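Long-range contacts in tryptophan--tRNA ligase (Mycoplasma pneumoniae, PDB 2YY5), which attaches tryptophan to its cognate tRNA in an ATP-consuming reaction that releases AMP and diphosphate: residues B[6-11]-B[144-149]; B[14-19]-B[213-218]; B[37-42]-B[79-84]; B[209-214]-B[224-229]. The protein carries 1 engineered substitution. One frame throughout, in Å; residues are numbered along the deposited sequence.

Contact 1: residues B[6-11]-B[144-149]. With WSA (5'-O-[(L-tryptophylamino)sulfonyl]adenosine), chain J.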
# COMPACT_ATOMS: atom_id res chain seq x y z
N ARG B 6 4.85 -22.77 -13.56
CA ARG B 6 3.76 -21.98 -12.98
C ARG B 6 3.22 -20.75 -13.72
O ARG B 6 4.01 -19.98 -14.27
CB ARG B 6 4.22 -21.56 -11.58
CG ARG B 6 3.24 -20.77 -10.75
CD ARG B 6 3.84 -20.42 -9.36
NE ARG B 6 4.19 -21.62 -8.60
CZ ARG B 6 5.17 -21.69 -7.70
NH1 ARG B 6 5.42 -22.82 -7.07
NH2 ARG B 6 5.91 -20.61 -7.44
N ALA B 7 1.90 -20.53 -13.64
CA ALA B 7 1.21 -19.38 -14.27
C ALA B 7 0.35 -18.56 -13.29
O ALA B 7 -0.41 -19.12 -12.49
CB ALA B 7 0.32 -19.88 -15.40
N LEU B 8 0.46 -17.24 -13.36
CA LEU B 8 -0.32 -16.36 -12.49
C LEU B 8 -0.96 -15.24 -13.29
O LEU B 8 -0.33 -14.66 -14.19
CB LEU B 8 0.56 -15.72 -11.41
CG LEU B 8 -0.27 -14.70 -10.61
CD1 LEU B 8 -0.77 -15.35 -9.32
CD2 LEU B 8 0.55 -13.47 -10.29
N THR B 9 -2.21 -14.92 -12.97
CA THR B 9 -2.92 -13.85 -13.64
C THR B 9 -4.07 -13.37 -12.78
O THR B 9 -4.64 -14.14 -11.99
CB THR B 9 -3.47 -14.27 -15.04
OG1 THR B 9 -3.86 -13.09 -15.76
CG2 THR B 9 -4.68 -15.19 -14.93
N GLY B 10 -4.39 -12.09 -12.91
CA GLY B 10 -5.46 -11.51 -12.14
C GLY B 10 -6.48 -10.83 -13.03
O GLY B 10 -6.14 -10.25 -14.06
N ILE B 11 -7.75 -10.92 -12.64
CA ILE B 11 -8.82 -10.30 -13.41
C ILE B 11 -9.66 -9.43 -12.48
O ILE B 11 -10.08 -9.87 -11.41
CB ILE B 11 -9.75 -11.35 -14.06
CG1 ILE B 11 -8.94 -12.25 -15.00
CG2 ILE B 11 -10.86 -10.66 -14.83
CD1 ILE B 11 -9.68 -13.51 -15.44
N LEU B 144 5.03 -11.32 -8.30
CA LEU B 144 6.15 -11.84 -7.52
C LEU B 144 5.84 -12.66 -6.28
O LEU B 144 6.70 -13.39 -5.79
CB LEU B 144 7.09 -10.68 -7.17
CG LEU B 144 8.11 -10.25 -8.23
CD1 LEU B 144 8.02 -11.14 -9.45
CD2 LEU B 144 7.87 -8.81 -8.61
N LEU B 145 4.62 -12.55 -5.76
CA LEU B 145 4.24 -13.31 -4.58
C LEU B 145 4.19 -14.81 -4.88
O LEU B 145 4.41 -15.64 -4.01
CB LEU B 145 2.86 -12.88 -4.08
CG LEU B 145 2.76 -12.16 -2.74
CD1 LEU B 145 1.28 -11.84 -2.46
CD2 LEU B 145 3.36 -13.02 -1.63
N TYR B 146 3.89 -15.14 -6.13
CA TYR B 146 3.79 -16.53 -6.55
C TYR B 146 4.96 -16.98 -7.42
O TYR B 146 4.99 -18.13 -7.87
CB TYR B 146 2.45 -16.74 -7.26
CG TYR B 146 1.29 -16.37 -6.39
CD1 TYR B 146 0.79 -17.25 -5.42
CD2 TYR B 146 0.75 -15.08 -6.42
CE1 TYR B 146 -0.19 -16.86 -4.51
CE2 TYR B 146 -0.23 -14.67 -5.52
CZ TYR B 146 -0.69 -15.56 -4.56
OH TYR B 146 -1.62 -15.15 -3.63
N GLN B 147 5.92 -16.09 -7.65
CA GLN B 147 7.11 -16.40 -8.45
C GLN B 147 6.77 -17.25 -9.67
O GLN B 147 7.42 -18.26 -9.91
CB GLN B 147 8.11 -17.18 -7.59
CG GLN B 147 8.79 -16.37 -6.51
CD GLN B 147 9.64 -15.25 -7.08
OE1 GLN B 147 9.31 -14.07 -6.94
NE2 GLN B 147 10.73 -15.62 -7.74
N PRO B 148 5.77 -16.85 -10.45
CA PRO B 148 5.36 -17.61 -11.64
C PRO B 148 6.34 -17.53 -12.80
O PRO B 148 7.14 -16.59 -12.88
CB PRO B 148 4.04 -16.97 -12.00
CG PRO B 148 4.35 -15.52 -11.77
CD PRO B 148 5.04 -15.56 -10.40
N ASP B 149 6.26 -18.51 -13.70
CA ASP B 149 7.11 -18.54 -14.89
C ASP B 149 6.52 -17.59 -15.92
O ASP B 149 7.24 -16.81 -16.56
CB ASP B 149 7.17 -19.95 -15.46
CG ASP B 149 7.98 -20.89 -14.61
OD1 ASP B 149 7.54 -22.05 -14.44
OD2 ASP B 149 9.06 -20.49 -14.12
CD2 WSA J . -3.29 -8.55 -13.01
CE3 WSA J . -3.22 -9.35 -14.14
CZ3 WSA J . -2.18 -10.27 -14.26
CH2 WSA J . -1.23 -10.38 -13.25
CZ2 WSA J . -1.31 -9.58 -12.12
CE2 WSA J . -2.34 -8.66 -12.00
N11 WSA J . -2.67 -7.80 -11.04
CD1 WSA J . -3.78 -7.15 -11.39
CG WSA J . -4.19 -7.58 -12.58
CB WSA J . -5.44 -7.10 -13.32
CA WSA J . -5.07 -6.44 -14.66
NH3 WSA J . -4.16 -5.31 -14.45
C WSA J . -6.36 -5.95 -15.33
O WSA J . -6.90 -4.92 -14.94
NS WSA J . -6.85 -6.68 -16.32
S WSA J . -8.43 -6.35 -16.55
O1S WSA J . -9.20 -6.66 -15.30
O2S WSA J . -8.61 -4.90 -16.88
O5' WSA J . -8.86 -7.18 -17.63
C5' WSA J . -8.61 -8.59 -17.54
C4' WSA J . -7.78 -9.16 -18.70
O4' WSA J . -8.42 -8.86 -19.95
C3' WSA J . -6.36 -8.59 -18.78
O3' WSA J . -5.45 -9.63 -19.15
C2' WSA J . -6.50 -7.59 -19.92
O2' WSA J . -5.22 -7.40 -20.55
C1' WSA J . -7.39 -8.41 -20.85
N9 WSA J . -8.00 -7.53 -21.88
C8 WSA J . -8.66 -6.40 -21.63
N7 WSA J . -9.12 -5.89 -22.77
C5 WSA J . -8.74 -6.70 -23.76
C4 WSA J . -8.02 -7.74 -23.19
N3 WSA J . -7.52 -8.70 -23.99
C2 WSA J . -7.71 -8.66 -25.29
N1 WSA J . -8.40 -7.69 -25.86
C6 WSA J . -8.93 -6.70 -25.13
N6 WSA J . -9.63 -5.73 -25.71
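R6 opens strand 6-11 and is gripped at three points by residues 146-149, where the first strand of the class I synthetase Rossmann fold meets the link between helix 131-144 and strand 150-152. D149 clasps its backbone with two bonds: R6 N donates to D149 OD1 (2.9 Å), approaching from above the carboxylate plane, and R6 O accepts from D149 N (2.7 Å). The other carboxylate oxygen, D149 OD2, is salt-bridged to R180. The arginine side chain leaves with CG anti to the backbone N (chi1 -178°) and bends at chi3, which brings R6 NH2 within 2.7 Å of Y146 O. This carbonyl lies at the guanidinium edge, while the N-H comes down from above the carbonyl plane. On the way, the R6 side chain crosses that of P148 at about a right angle, with R6 CG 3.9 Å from P148 CA.

A7 turns its methyl away from the link, and its backbone bonds to strand 37-42. L8 points back toward the link: its CB rests on P148 CB at 3.7 Å, and its CD1 meets the Y146 ring obliquely near CD2. That ring also meets F39 and F81, and H89 hydrogen-bonds its hydroxyl.

Beyond L8 the strand leaves residues 144-149 and enters the pocket of the bound tryptophanyl-adenylate analogue. T9 OG1, bonded to P152 O, lies 3.6 Å from CZ3 of the ligand's indole. G10 has no side chain where the indole passes, and I11 C comes within 4.0 Å of the sulfamoyl oxygen O1S.

Contact 2: residues B[14-19]-B[213-218]. With SO4 (sulfate ion), chain H.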
# COMPACT_ATOMS: atom_id res chain seq x y z
N SER B 14 -16.23 -6.78 -12.74
CA SER B 14 -17.00 -5.67 -13.27
C SER B 14 -18.18 -6.17 -14.10
O SER B 14 -18.04 -7.11 -14.90
CB SER B 14 -16.11 -4.79 -14.15
OG SER B 14 -16.89 -3.87 -14.89
N GLY B 15 -19.33 -5.54 -13.92
CA GLY B 15 -20.51 -5.92 -14.68
C GLY B 15 -20.24 -5.63 -16.14
O GLY B 15 -21.06 -5.91 -17.01
N LYS B 16 -19.06 -5.07 -16.40
CA LYS B 16 -18.64 -4.72 -17.75
C LYS B 16 -17.70 -5.75 -18.35
O LYS B 16 -17.04 -5.47 -19.36
CB LYS B 16 -17.96 -3.35 -17.76
CG LYS B 16 -18.71 -2.28 -18.52
CD LYS B 16 -19.57 -1.39 -17.61
CE LYS B 16 -20.12 -0.21 -18.41
NZ LYS B 16 -20.64 0.89 -17.57
N GLN B 17 -17.62 -6.93 -17.74
CA GLN B 17 -16.78 -8.00 -18.26
C GLN B 17 -17.19 -8.18 -19.73
O GLN B 17 -18.37 -8.38 -20.03
CB GLN B 17 -17.03 -9.28 -17.47
CG GLN B 17 -15.79 -10.06 -17.10
CD GLN B 17 -14.86 -9.30 -16.18
OE1 GLN B 17 -13.74 -8.95 -16.56
NE2 GLN B 17 -15.32 -9.02 -14.96
N HIS B 18 -16.21 -8.11 -20.64
CA HIS B 18 -16.49 -8.23 -22.08
C HIS B 18 -15.66 -9.28 -22.82
O HIS B 18 -14.78 -9.92 -22.24
CB HIS B 18 -16.28 -6.87 -22.74
CG HIS B 18 -14.89 -6.33 -22.59
ND1 HIS B 18 -13.79 -6.95 -23.13
CD2 HIS B 18 -14.43 -5.22 -21.95
CE1 HIS B 18 -12.70 -6.25 -22.83
NE2 HIS B 18 -13.07 -5.20 -22.12
N LEU B 19 -15.97 -9.45 -24.11
CA LEU B 19 -15.30 -10.41 -25.00
C LEU B 19 -13.78 -10.22 -25.08
O LEU B 19 -13.05 -11.17 -25.35
CB LEU B 19 -15.87 -10.30 -26.41
CG LEU B 19 -16.70 -11.44 -27.00
CD1 LEU B 19 -16.90 -11.16 -28.48
CD2 LEU B 19 -16.00 -12.77 -26.83
N VAL B 213 -18.80 -2.50 -27.39
CA VAL B 213 -18.38 -3.57 -26.49
C VAL B 213 -19.41 -4.69 -26.36
O VAL B 213 -20.59 -4.43 -26.11
CB VAL B 213 -18.08 -3.01 -25.08
CG1 VAL B 213 -17.76 -4.15 -24.11
CG2 VAL B 213 -16.93 -2.02 -25.14
N ILE B 214 -18.97 -5.93 -26.52
CA ILE B 214 -19.86 -7.07 -26.37
C ILE B 214 -19.68 -7.55 -24.94
O ILE B 214 -18.66 -8.16 -24.62
CB ILE B 214 -19.49 -8.23 -27.34
CG1 ILE B 214 -19.54 -7.75 -28.79
CG2 ILE B 214 -20.43 -9.41 -27.12
CD1 ILE B 214 -20.90 -7.26 -29.24
N TYR B 215 -20.64 -7.26 -24.06
CA TYR B 215 -20.55 -7.67 -22.66
C TYR B 215 -20.90 -9.14 -22.53
O TYR B 215 -21.73 -9.66 -23.29
CB TYR B 215 -21.49 -6.84 -21.78
CG TYR B 215 -21.20 -5.35 -21.80
CD1 TYR B 215 -19.97 -4.85 -21.36
CD2 TYR B 215 -22.14 -4.45 -22.29
CE1 TYR B 215 -19.69 -3.49 -21.41
CE2 TYR B 215 -21.86 -3.08 -22.35
CZ TYR B 215 -20.64 -2.61 -21.91
OH TYR B 215 -20.37 -1.27 -21.99
N LEU B 216 -20.27 -9.81 -21.58
CA LEU B 216 -20.53 -11.23 -21.36
C LEU B 216 -21.96 -11.50 -20.90
O LEU B 216 -22.48 -12.60 -21.06
CB LEU B 216 -19.51 -11.78 -20.35
CG LEU B 216 -18.26 -12.40 -20.99
CD1 LEU B 216 -17.80 -11.59 -22.19
CD2 LEU B 216 -17.15 -12.51 -19.96
N ASP B 217 -22.62 -10.48 -20.34
CA ASP B 217 -23.99 -10.62 -19.89
C ASP B 217 -24.96 -9.86 -20.80
O ASP B 217 -26.01 -9.38 -20.37
CB ASP B 217 -24.15 -10.13 -18.45
CG ASP B 217 -23.88 -8.65 -18.30
OD1 ASP B 217 -24.09 -7.89 -19.28
OD2 ASP B 217 -23.48 -8.22 -17.19
N ASP B 218 -24.59 -9.74 -22.07
CA ASP B 218 -25.44 -9.05 -23.02
C ASP B 218 -26.44 -10.07 -23.58
O ASP B 218 -26.05 -11.18 -23.93
CB ASP B 218 -24.58 -8.49 -24.16
CG ASP B 218 -24.40 -6.99 -24.09
OD1 ASP B 218 -23.61 -6.46 -24.90
OD2 ASP B 218 -25.05 -6.33 -23.26
S SO4 H . -10.73 -3.54 -19.48
O1 SO4 H . -9.28 -3.50 -19.75
O2 SO4 H . -11.04 -2.67 -18.32
O3 SO4 H . -11.46 -3.09 -20.68
O4 SO4 H . -11.12 -4.91 -19.14
O HOH W 1 -20.55 -8.53 -18.46
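H18 and Y215 face each other in a single beta bridge, their CA atoms 4.1 Å apart, where two irregular loops run 118° apart in direction. Two backbone hydrogen bonds flank the bridge: L216 N donates to Q17 O (2.8 Å) and L19 N to I214 O (3.0 Å). A type I turn from S14 to Q17 leads into the bridge, and another, Y215 to D218, starts at it. A water donates to both G15 O and Q17 O, so Q17 O is gripped twice.

Segment 14-19 belongs to the predicted 'HIGH' region, and H18 occupies the N-cap of helix 19-26, its ND1 paired weakly with G20 N. K16 runs alongside Y215, pointing the same way, with CG 3.3 Å from the tyrosine's CE1; Q210 holds the phenol oxygen. L216 divides its two methyls, CD1 against the backbone of H18 and L19 and CD2 4.0 Å from Q17 CG. V213 CG1 leans on H18 CB. With chi1 at 60°, H18 CG sits between its backbone N and carbonyl carbon, and the ring carries NE2 toward the ligand pocket.

There H18 NE2 donates to sulfate O3 at 3.0 Å, O3 lying at the ring edge and in its plane. K205 of the predicted 'KMSKS' region binds the same ion through NZ. This sulfate, probably from the crystallisation liquor, is held by both signature motifs of a class I synthetase, which is consistent with a site suited to a phosphate of ATP.

Contact 3: residues B[37-42]-B[79-84]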
# COMPACT_ATOMS: atom_id res chain seq x y z
N GLN B 37 0.78 -25.03 -13.33
CA GLN B 37 0.27 -24.94 -11.97
C GLN B 37 -0.29 -23.52 -12.11
O GLN B 37 0.47 -22.55 -12.11
CB GLN B 37 1.41 -24.96 -10.96
CG GLN B 37 1.00 -24.58 -9.55
CD GLN B 37 2.16 -24.62 -8.57
OE1 GLN B 37 1.99 -24.34 -7.39
NE2 GLN B 37 3.34 -24.98 -9.06
N LEU B 38 -1.61 -23.42 -12.25
CA LEU B 38 -2.25 -22.14 -12.47
C LEU B 38 -2.83 -21.43 -11.27
O LEU B 38 -3.51 -22.03 -10.43
CB LEU B 38 -3.34 -22.31 -13.55
CG LEU B 38 -4.26 -21.12 -13.88
CD1 LEU B 38 -3.42 -19.95 -14.41
CD2 LEU B 38 -5.30 -21.56 -14.91
N PHE B 39 -2.56 -20.13 -11.20
CA PHE B 39 -3.04 -19.27 -10.14
C PHE B 39 -3.84 -18.17 -10.81
O PHE B 39 -3.36 -17.53 -11.74
CB PHE B 39 -1.88 -18.65 -9.38
CG PHE B 39 -1.27 -19.56 -8.37
CD1 PHE B 39 -1.87 -19.75 -7.13
CD2 PHE B 39 -0.09 -20.26 -8.66
CE1 PHE B 39 -1.31 -20.61 -6.19
CE2 PHE B 39 0.47 -21.12 -7.73
CZ PHE B 39 -0.14 -21.30 -6.49
N VAL B 40 -5.06 -17.98 -10.34
CA VAL B 40 -5.95 -16.95 -10.86
C VAL B 40 -6.68 -16.27 -9.71
O VAL B 40 -7.16 -16.94 -8.79
CB VAL B 40 -6.98 -17.57 -11.82
CG1 VAL B 40 -7.84 -16.47 -12.45
CG2 VAL B 40 -6.26 -18.36 -12.88
N PHE B 41 -6.79 -14.95 -9.76
CA PHE B 41 -7.48 -14.25 -8.69
C PHE B 41 -8.33 -13.07 -9.16
O PHE B 41 -8.11 -12.50 -10.23
CB PHE B 41 -6.49 -13.77 -7.62
CG PHE B 41 -5.51 -12.73 -8.11
CD1 PHE B 41 -4.33 -13.12 -8.76
CD2 PHE B 41 -5.77 -11.37 -7.95
CE1 PHE B 41 -3.43 -12.16 -9.24
CE2 PHE B 41 -4.88 -10.41 -8.43
CZ PHE B 41 -3.70 -10.80 -9.07
N VAL B 42 -9.32 -12.74 -8.34
CA VAL B 42 -10.21 -11.63 -8.59
C VAL B 42 -9.48 -10.45 -7.96
O VAL B 42 -9.38 -10.35 -6.75
CB VAL B 42 -11.56 -11.85 -7.89
CG1 VAL B 42 -12.47 -10.62 -8.05
CG2 VAL B 42 -12.22 -13.10 -8.45
N CYS B 79 -6.03 -22.82 -8.99
CA CYS B 79 -6.25 -22.09 -7.75
C CYS B 79 -6.92 -20.76 -8.05
O CYS B 79 -6.32 -19.90 -8.70
CB CYS B 79 -4.92 -21.83 -7.04
SG CYS B 79 -5.10 -20.79 -5.58
N LEU B 80 -8.15 -20.59 -7.60
CA LEU B 80 -8.90 -19.36 -7.83
C LEU B 80 -9.20 -18.68 -6.50
O LEU B 80 -9.91 -19.23 -5.66
CB LEU B 80 -10.21 -19.69 -8.57
CG LEU B 80 -11.27 -18.59 -8.74
CD1 LEU B 80 -10.71 -17.41 -9.54
CD2 LEU B 80 -12.49 -19.20 -9.43
N PHE B 81 -8.66 -17.48 -6.30
CA PHE B 81 -8.87 -16.78 -5.04
C PHE B 81 -9.24 -15.31 -5.17
O PHE B 81 -9.23 -14.75 -6.26
CB PHE B 81 -7.61 -16.92 -4.17
CG PHE B 81 -6.39 -16.23 -4.73
CD1 PHE B 81 -5.94 -15.04 -4.18
CD2 PHE B 81 -5.65 -16.82 -5.76
CE1 PHE B 81 -4.75 -14.44 -4.63
CE2 PHE B 81 -4.46 -16.23 -6.21
CZ PHE B 81 -4.01 -15.04 -5.64
N LEU B 82 -9.58 -14.68 -4.04
CA LEU B 82 -9.94 -13.27 -4.02
C LEU B 82 -8.77 -12.51 -3.41
O LEU B 82 -8.46 -12.69 -2.23
CB LEU B 82 -11.20 -13.03 -3.19
CG LEU B 82 -11.64 -11.56 -3.16
CD1 LEU B 82 -12.16 -11.20 -4.54
CD2 LEU B 82 -12.72 -11.32 -2.11
N GLN B 83 -8.13 -11.67 -4.21
CA GLN B 83 -6.98 -10.87 -3.79
C GLN B 83 -7.06 -10.31 -2.37
O GLN B 83 -6.13 -10.46 -1.58
CB GLN B 83 -6.75 -9.74 -4.80
CG GLN B 83 -5.55 -8.85 -4.52
CD GLN B 83 -5.38 -7.76 -5.56
OE1 GLN B 83 -6.35 -7.33 -6.18
NE2 GLN B 83 -4.15 -7.31 -5.76
N SER B 84 -8.17 -9.68 -2.03
CA SER B 84 -8.33 -9.10 -0.71
C SER B 84 -8.33 -10.12 0.44
O SER B 84 -8.19 -9.73 1.60
CB SER B 84 -9.62 -8.26 -0.65
OG SER B 84 -10.79 -9.06 -0.74
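In the parallel sheet of the Rossmann fold, the F81 ring takes F41 CB squarely over one face, a CH-pi contact with the carbon 3.3 Å from the ring centroid and 8° off the normal. F41 and F81 lie side by side and point the same way because both hold CG between backbone N and carbonyl carbon (chi1 near 65° in both); their ring planes are inclined at 32°. F39 is met obliquely by C79, whose CB is 3.7 Å from F39 CD1 and whose sulfur adds a sulfur-aromatic contact.

F39, F41, C79 and F81 share one face of the sheet, in which strands 37-42 and 78-82 are neighbours joined by a beta-alpha-beta crossover through helix 54-71. The other face carries V40 beside L80, and V42 with its CB 3.5 Å from L82 CD1. Backbone bonds alternate between the strands, V40 using its N toward C79 O and its O toward F81 N (3.0 Å).

At the far end, F41 touches the bound adenylate analogue, and S84 O bonds to Y337 of the second subunit. Q83 OE1 accepts from L45 N, while Q83 CB sits 3.7 Å from F41 CD2. The pairing ends with Q83 N donating to V42 O at 3.1 Å.

Contact 4: residues B[209-214]-B[224-229]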
# COMPACT_ATOMS: atom_id res chain seq x y z
N ASN B 209 -19.39 4.70 -25.24
CA ASN B 209 -20.30 4.09 -26.19
C ASN B 209 -20.28 2.57 -26.01
O ASN B 209 -19.25 1.93 -26.17
CB ASN B 209 -19.88 4.47 -27.60
CG ASN B 209 -20.81 3.94 -28.66
OD1 ASN B 209 -20.78 4.40 -29.79
ND2 ASN B 209 -21.63 2.97 -28.30
N GLN B 210 -21.44 2.00 -25.68
CA GLN B 210 -21.52 0.57 -25.44
C GLN B 210 -21.78 -0.34 -26.64
O GLN B 210 -21.70 -1.56 -26.51
CB GLN B 210 -22.55 0.31 -24.36
CG GLN B 210 -22.21 0.98 -23.05
CD GLN B 210 -23.04 0.48 -21.90
OE1 GLN B 210 -24.26 0.63 -21.89
NE2 GLN B 210 -22.39 -0.12 -20.91
N ASN B 211 -22.10 0.23 -27.79
CA ASN B 211 -22.37 -0.59 -28.96
C ASN B 211 -21.05 -1.14 -29.47
O ASN B 211 -21.02 -2.02 -30.33
CB ASN B 211 -23.04 0.23 -30.07
CG ASN B 211 -24.38 0.81 -29.64
OD1 ASN B 211 -25.30 0.08 -29.27
ND2 ASN B 211 -24.49 2.13 -29.68
N GLY B 212 -19.95 -0.62 -28.93
CA GLY B 212 -18.63 -1.06 -29.34
C GLY B 212 -18.11 -2.21 -28.49
O GLY B 212 -17.11 -2.84 -28.84
N VAL B 213 -18.80 -2.50 -27.39
CA VAL B 213 -18.38 -3.57 -26.49
C VAL B 213 -19.41 -4.69 -26.36
O VAL B 213 -20.59 -4.43 -26.11
CB VAL B 213 -18.08 -3.01 -25.08
CG1 VAL B 213 -17.76 -4.15 -24.11
CG2 VAL B 213 -16.93 -2.02 -25.14
N ILE B 214 -18.97 -5.93 -26.52
CA ILE B 214 -19.86 -7.07 -26.37
C ILE B 214 -19.68 -7.55 -24.94
O ILE B 214 -18.66 -8.16 -24.62
CB ILE B 214 -19.49 -8.23 -27.34
CG1 ILE B 214 -19.54 -7.75 -28.79
CG2 ILE B 214 -20.43 -9.41 -27.12
CD1 ILE B 214 -20.90 -7.26 -29.24
N VAL B 224 -26.96 -9.14 -31.26
CA VAL B 224 -27.36 -9.06 -32.66
C VAL B 224 -27.26 -7.63 -33.20
O VAL B 224 -26.65 -7.40 -34.25
CB VAL B 224 -28.81 -9.55 -32.87
CG1 VAL B 224 -29.30 -9.17 -34.26
CG2 VAL B 224 -28.87 -11.06 -32.72
N LYS B 225 -27.85 -6.68 -32.48
CA LYS B 225 -27.81 -5.29 -32.93
C LYS B 225 -26.39 -4.71 -32.99
O LYS B 225 -26.01 -4.06 -33.97
CB LYS B 225 -28.67 -4.41 -32.01
CG LYS B 225 -28.85 -2.97 -32.53
CD LYS B 225 -29.37 -2.01 -31.45
CE LYS B 225 -28.29 -1.69 -30.42
NZ LYS B 225 -28.73 -0.70 -29.39
N LYS B 226 -25.61 -4.94 -31.94
CA LYS B 226 -24.25 -4.41 -31.88
C LYS B 226 -23.35 -4.86 -33.02
O LYS B 226 -22.60 -4.06 -33.57
CB LYS B 226 -23.60 -4.79 -30.55
CG LYS B 226 -24.22 -4.09 -29.37
CD LYS B 226 -23.51 -4.43 -28.08
CE LYS B 226 -24.08 -3.58 -26.96
NZ LYS B 226 -23.39 -3.82 -25.68
N ILE B 227 -23.44 -6.14 -33.37
CA ILE B 227 -22.62 -6.69 -34.42
C ILE B 227 -23.09 -6.22 -35.79
O ILE B 227 -22.27 -5.88 -36.65
CB ILE B 227 -22.60 -8.23 -34.33
CG1 ILE B 227 -21.85 -8.63 -33.06
CG2 ILE B 227 -21.94 -8.83 -35.55
CD1 ILE B 227 -22.05 -10.06 -32.62
N ARG B 228 -24.40 -6.17 -35.98
CA ARG B 228 -24.96 -5.72 -37.25
C ARG B 228 -24.50 -4.31 -37.57
O ARG B 228 -24.40 -3.93 -38.73
CB ARG B 228 -26.48 -5.72 -37.19
CG ARG B 228 -27.13 -5.30 -38.50
CD ARG B 228 -27.53 -6.51 -39.30
NE ARG B 228 -28.49 -7.31 -38.54
CZ ARG B 228 -28.99 -8.48 -38.93
NH1 ARG B 228 -29.86 -9.12 -38.16
NH2 ARG B 228 -28.61 -9.00 -40.08
N GLN B 229 -24.23 -3.53 -36.53
CA GLN B 229 -23.80 -2.14 -36.68
C GLN B 229 -22.28 -1.96 -36.62
O GLN B 229 -21.79 -0.83 -36.67
CB GLN B 229 -24.40 -1.28 -35.56
CG GLN B 229 -25.89 -1.38 -35.36
CD GLN B 229 -26.31 -0.69 -34.08
OE1 GLN B 229 -25.88 -1.07 -32.98
NE2 GLN B 229 -27.15 0.33 -34.20
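K226 reaches from its helix into a turn of backbone and gives its ammonium group to two carbonyls: K226 NZ lies 2.9 Å from Q210 O and 2.9 Å from V213 O. The two bonds differ in approach. V213 O is met almost head-on, with a C=O...N angle of 177°, whereas Q210 O is met from above its carbonyl plane. The opposite face of that plane takes V213 N at 3.2 Å, the bond that closes the turn, so Q210 O is gripped from both faces. D218 OD1 adds a salt bridge to the same ammonium, and this carboxylate probably stabilises its positive charge.

The lysine chain is extended beyond CG and passes N211 on its way into the turn, its CG 4.0 Å from N211 CA. This ties the loop that follows the predicted 'KMSKS' region to helix 220-228 of the class I synthetase; V213 in turn lies close to M203 of that motif. The I214 side chain slides past K226 in the reverse direction, with CD1 3.9 Å from K226 CB, and reaches I227 CG1 at 4.2 Å. Behind them is helix 284-308: L299 backs I214, while K288 and T292 pack on I227, and K288 NZ also binds R228 O.

Overall arrangement
From the N terminus, strand 6-11 opens contact 1 and segment 14-19 opens contact 2 straight after it. Contact 3 (37-42 with 79-84) then opens and closes, nested inside the loops of both. Contact 1 closes next at 144-149, while contact 2 stays open until 213-218, so the two cross. Contact 4 begins at 209-214, sharing V213 and I214 with the closing end of contact 2, and ends on helix 220-228. Contacts 1 and 3 meet in one parallel sheet, their centres about 9 Å apart. Contacts 2 and 4, centres about 11 Å apart, join the predicted 'HIGH' region to the loop and helix following the 'KMSKS' region.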